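Local coordinates for D-isomer specific 2-hydroxyacid dehydrogenase NAD-binding (Xanthobacter autotrophicus, PDB 4XA8), which binds NADPH and probably acts as an oxidoreductase of the D-isomer specific 2-hydroxyacid dehydrogenase family, at residues 49-58 against 67-77. Sequence-based numbering, arbitrary orientation.
Sequences PEEVRYALVW and RFPNLKLVINL
Ala55 and Val57 bond through both N and O to Leu73, Ile75 and Leu77, setting strand 52-57 parallel to strand 73-76 in the five-stranded parallel sheet of the smaller, flavodoxin-like domain. The bonds run in turn from Ala55 N to Leu73 O, Ile75 N to Ala55 O (2.7 Å), Val57 N to Ile75 O and Leu77 N to Val57 O.

Before the strands pair, the chain is tied by an amide. Asn70 ND2 gives a hydrogen bond of 2.7 Å to Glu50 O, almost straight at 177°, in the plane of both groups and on a carbonyl lone pair. With CG anti to its own carbonyl carbon (chi1 -59°), the Asn70 amide swings beside its backbone N, while that N bonds a water that also donates to the carbonyls of Pro49 and Val52. Replacing Asn70 by alanine removes ND2 and would probably leave Glu50 O without this partner, the turn from Phe68 to Leu71 then being tied to residues 49-52 by the water and the packing of Phe68.

Val52 presses on Phe68, Val52 CB lying 3.6 Å from Phe68 CD1. The edge of the same ring meets Pro49 O in plane. Leu71 turns back over the strand: CG anti to the backbone N brings CD1 to 3.8 Å from Ala55 CB. Arg53 and Lys72 run side by side and point the same way despite their like charges; Arg53 NH1 bonds Ser7 O while NH2 makes a salt bridge with Glu305, which probably eases the repulsion.

On the face toward helix 290-306, Leu56 crosses Leu77 at about a right angle, CD1 to CD2 3.6 Å. At the far end, near the NADPH-binding Arg97, Asn76 OD1 rests 3.7 Å from Trp58 CZ3, amide and indole planes 24° apart.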
loop_
_atom_site.group_PDB
_atom_site.type_symbol
_atom_site.label_atom_id
_atom_site.label_comp_id
_atom_site.label_asym_id
_atom_site.label_seq_id
_atom_site.Cartn_x
_atom_site.Cartn_y
_atom_site.Cartn_z
ATOM N N PRO A 49 -1.899 39.818 22.927
ATOM C CA PRO A 49 -1.953 38.437 23.465
ATOM C C PRO A 49 -2.943 38.241 24.630
ATOM O O PRO A 49 -3.354 37.126 24.915
ATOM C CB PRO A 49 -0.502 38.161 23.918
ATOM C CG PRO A 49 0.161 39.485 23.986
ATOM C CD PRO A 49 -0.551 40.405 23.032
ATOM N N GLU A 50 -3.330 39.317 25.288
ATOM C CA GLU A 50 -4.380 39.246 26.301
ATOM C C GLU A 50 -5.728 38.811 25.725
ATOM O O GLU A 50 -6.568 38.302 26.464
ATOM C CB GLU A 50 -4.504 40.593 27.038
ATOM C CG GLU A 50 -3.278 40.886 27.880
ATOM C CD GLU A 50 -3.489 42.011 28.868
ATOM O OE1 GLU A 50 -3.236 43.168 28.484
ATOM O OE2 GLU A 50 -3.897 41.720 30.016
ATOM N N GLU A 51 -5.924 38.972 24.416
ATOM C CA GLU A 51 -7.200 38.612 23.780
ATOM C C GLU A 51 -7.271 37.143 23.414
ATOM O O GLU A 51 -8.328 36.660 23.014
ATOM C CB GLU A 51 -7.465 39.491 22.545
ATOM C CG GLU A 51 -7.752 40.943 22.901
ATOM C CD GLU A 51 -7.940 41.852 21.690
ATOM O OE1 GLU A 51 -8.478 42.967 21.849
ATOM O OE2 GLU A 51 -7.546 41.472 20.576
ATOM N N VAL A 52 -6.150 36.427 23.549
ATOM C CA VAL A 52 -6.054 35.017 23.170
ATOM C C VAL A 52 -6.561 34.143 24.293
ATOM O O VAL A 52 -6.056 34.191 25.417
ATOM C CB VAL A 52 -4.594 34.622 22.875
ATOM C CG1 VAL A 52 -4.480 33.130 22.656
ATOM C CG2 VAL A 52 -4.101 35.366 21.649
ATOM N N ARG A 53 -7.563 33.337 23.997
ATOM C CA ARG A 53 -8.197 32.535 25.034
ATOM C C ARG A 53 -8.179 31.036 24.751
ATOM O O ARG A 53 -8.422 30.224 25.643
ATOM C CB ARG A 53 -9.615 33.040 25.251
ATOM C CG ARG A 53 -9.636 34.457 25.798
ATOM C CD ARG A 53 -11.033 35.024 25.775
ATOM N NE ARG A 53 -11.824 34.585 26.919
ATOM C CZ ARG A 53 -13.089 34.941 27.143
ATOM N NH1 ARG A 53 -13.732 35.740 26.295
ATOM N NH2 ARG A 53 -13.723 34.481 28.215
ATOM N N TYR A 54 -7.848 30.673 23.524
ATOM C CA TYR A 54 -7.782 29.273 23.135
ATOM C C TYR A 54 -6.476 29.048 22.385
ATOM O O TYR A 54 -6.032 29.932 21.647
ATOM C CB TYR A 54 -9.012 28.925 22.285
ATOM C CG TYR A 54 -10.243 29.761 22.623
ATOM C CD1 TYR A 54 -10.983 29.532 23.789
ATOM C CD2 TYR A 54 -10.636 30.814 21.802
ATOM C CE1 TYR A 54 -12.092 30.301 24.099
ATOM C CE2 TYR A 54 -11.736 31.603 22.110
ATOM C CZ TYR A 54 -12.453 31.342 23.257
ATOM O OH TYR A 54 -13.530 32.132 23.551
ATOM N N ALA A 55 -5.850 27.893 22.619
ATOM C CA ALA A 55 -4.632 27.480 21.912
ATOM C C ALA A 55 -4.787 26.085 21.300
ATOM O O ALA A 55 -5.101 25.123 22.001
ATOM C CB ALA A 55 -3.439 27.528 22.869
ATOM N N LEU A 56 -4.589 26.006 19.984
ATOM C CA LEU A 56 -4.575 24.753 19.245
ATOM C C LEU A 56 -3.143 24.503 18.822
ATOM O O LEU A 56 -2.593 25.257 18.027
ATOM C CB LEU A 56 -5.491 24.872 18.021
ATOM C CG LEU A 56 -5.509 23.706 17.026
ATOM C CD1 LEU A 56 -6.031 22.485 17.740
ATOM C CD2 LEU A 56 -6.386 24.093 15.837
ATOM N N VAL A 57 -2.517 23.478 19.383
ATOM C CA VAL A 57 -1.069 23.354 19.284
ATOM C C VAL A 57 -0.540 21.937 19.088
ATOM O O VAL A 57 -1.166 20.942 19.512
ATOM C CB VAL A 57 -0.365 23.907 20.552
ATOM C CG1 VAL A 57 -0.707 25.353 20.822
ATOM C CG2 VAL A 57 -0.706 23.049 21.756
ATOM N N TRP A 58 0.648 21.857 18.475
ATOM C CA TRP A 58 1.480 20.657 18.538
ATOM C C TRP A 58 2.931 21.019 18.950
ATOM O O TRP A 58 3.611 21.805 18.285
ATOM C CB TRP A 58 1.458 19.897 17.217
ATOM C CG TRP A 58 2.219 18.612 17.255
ATOM C CD1 TRP A 58 3.515 18.417 16.851
ATOM C CD2 TRP A 58 1.766 17.347 17.760
ATOM N NE1 TRP A 58 3.872 17.103 17.024
ATOM C CE2 TRP A 58 2.828 16.427 17.597
ATOM C CE3 TRP A 58 0.569 16.904 18.342
ATOM C CZ2 TRP A 58 2.722 15.079 17.979
ATOM C CZ3 TRP A 58 0.464 15.563 18.723
ATOM C CH2 TRP A 58 1.536 14.669 18.539
ATOM N N ARG A 67 2.880 33.388 27.080
ATOM C CA ARG A 67 2.500 34.566 26.317
ATOM C C ARG A 67 1.042 34.978 26.524
ATOM O O ARG A 67 0.667 36.080 26.148
ATOM C CB ARG A 67 2.655 34.303 24.809
ATOM C CG ARG A 67 4.068 34.175 24.251
ATOM C CD ARG A 67 3.897 33.621 22.833
ATOM N NE ARG A 67 5.123 33.501 22.048
ATOM C CZ ARG A 67 5.663 34.472 21.317
ATOM N NH1 ARG A 67 5.119 35.677 21.282
ATOM N NH2 ARG A 67 6.785 34.241 20.643
ATOM N N PHE A 68 0.201 34.063 27.033
ATOM C CA PHE A 68 -1.256 34.206 26.931
ATOM C C PHE A 68 -1.857 34.055 28.310
ATOM O O PHE A 68 -2.306 32.965 28.670
ATOM C CB PHE A 68 -1.799 33.120 25.962
ATOM C CG PHE A 68 -1.056 33.064 24.651
ATOM C CD1 PHE A 68 -1.102 34.136 23.780
ATOM C CD2 PHE A 68 -0.303 31.944 24.295
ATOM C CE1 PHE A 68 -0.412 34.106 22.581
ATOM C CE2 PHE A 68 0.396 31.918 23.111
ATOM C CZ PHE A 68 0.338 32.993 22.243
ATOM N N PRO A 69 -1.834 35.144 29.127
ATOM C CA PRO A 69 -2.294 35.016 30.510
ATOM C C PRO A 69 -3.779 34.618 30.664
ATOM O O PRO A 69 -4.112 33.951 31.629
ATOM C CB PRO A 69 -1.992 36.401 31.128
ATOM C CG PRO A 69 -1.880 37.345 29.999
ATOM C CD PRO A 69 -1.538 36.536 28.751
ATOM N N ASN A 70 -4.634 34.966 29.695
ATOM C CA ASN A 70 -6.087 34.711 29.756
ATOM C C ASN A 70 -6.554 33.432 29.021
ATOM O O ASN A 70 -7.761 33.231 28.780
ATOM C CB ASN A 70 -6.814 35.930 29.178
ATOM C CG ASN A 70 -6.492 37.194 29.924
ATOM O OD1 ASN A 70 -6.374 37.175 31.145
ATOM N ND2 ASN A 70 -6.343 38.304 29.204
ATOM N N LEU A 71 -5.598 32.576 28.663
ATOM C CA LEU A 71 -5.900 31.239 28.103
ATOM C C LEU A 71 -6.889 30.450 28.991
ATOM O O LEU A 71 -6.718 30.348 30.240
ATOM C CB LEU A 71 -4.597 30.460 27.982
ATOM C CG LEU A 71 -4.392 29.359 26.975
ATOM C CD1 LEU A 71 -4.714 29.880 25.584
ATOM C CD2 LEU A 71 -2.935 28.926 27.118
ATOM N N LYS A 72 -7.919 29.915 28.336
ATOM C CA LYS A 72 -9.008 29.177 28.983
ATOM C C LYS A 72 -9.098 27.710 28.563
ATOM O O LYS A 72 -9.769 26.913 29.247
ATOM C CB LYS A 72 -10.333 29.893 28.688
ATOM C CG LYS A 72 -10.382 31.335 29.250
ATOM C CD LYS A 72 -11.736 31.691 29.856
ATOM C CE LYS A 72 -11.626 32.915 30.764
ATOM N NZ LYS A 72 -12.542 32.876 31.940
ATOM N N LEU A 73 -8.434 27.374 27.449
ATOM C CA LEU A 73 -8.598 26.103 26.766
ATOM C C LEU A 73 -7.375 25.809 25.896
ATOM O O LEU A 73 -6.929 26.665 25.118
ATOM C CB LEU A 73 -9.878 26.147 25.904
ATOM C CG LEU A 73 -10.190 24.909 25.044
ATOM C CD1 LEU A 73 -10.354 23.693 25.945
ATOM C CD2 LEU A 73 -11.451 25.114 24.200
ATOM N N VAL A 74 -6.809 24.614 26.051
ATOM C CA VAL A 74 -5.805 24.095 25.123
ATOM C C VAL A 74 -6.356 22.895 24.375
ATOM O O VAL A 74 -7.071 22.060 24.956
ATOM C CB VAL A 74 -4.515 23.687 25.853
ATOM C CG1 VAL A 74 -3.537 23.015 24.893
ATOM C CG2 VAL A 74 -3.890 24.904 26.461
ATOM N N ILE A 75 -6.034 22.833 23.089
ATOM C CA ILE A 75 -6.429 21.730 22.227
ATOM C C ILE A 75 -5.166 21.176 21.564
ATOM O O ILE A 75 -4.463 21.891 20.866
ATOM C CB ILE A 75 -7.443 22.145 21.119
ATOM C CG1 ILE A 75 -8.626 22.955 21.682
ATOM C CG2 ILE A 75 -7.944 20.896 20.405
ATOM C CD1 ILE A 75 -8.503 24.465 21.526
ATOM N N ASN A 76 -4.868 19.914 21.813
ATOM C CA ASN A 76 -3.689 19.281 21.264
ATOM C C ASN A 76 -4.007 18.701 19.873
ATOM O O ASN A 76 -5.005 18.008 19.702
ATOM C CB ASN A 76 -3.201 18.187 22.234
ATOM C CG ASN A 76 -1.805 17.686 21.910
ATOM O OD1 ASN A 76 -1.600 16.498 21.685
ATOM N ND2 ASN A 76 -0.854 18.584 21.856
ATOM N N LEU A 77 -3.174 18.979 18.877
ATOM C CA LEU A 77 -3.456 18.566 17.484
ATOM C C LEU A 77 -3.217 17.084 17.188
ATOM O O LEU A 77 -2.414 16.742 16.324
ATOM C CB LEU A 77 -2.645 19.384 16.474
ATOM C CG LEU A 77 -3.149 20.773 16.146
ATOM C CD1 LEU A 77 -2.053 21.686 15.607
ATOM C CD2 LEU A 77 -4.298 20.629 15.159
HETATM O O HOH W 1 -4.228 35.676 26.794
#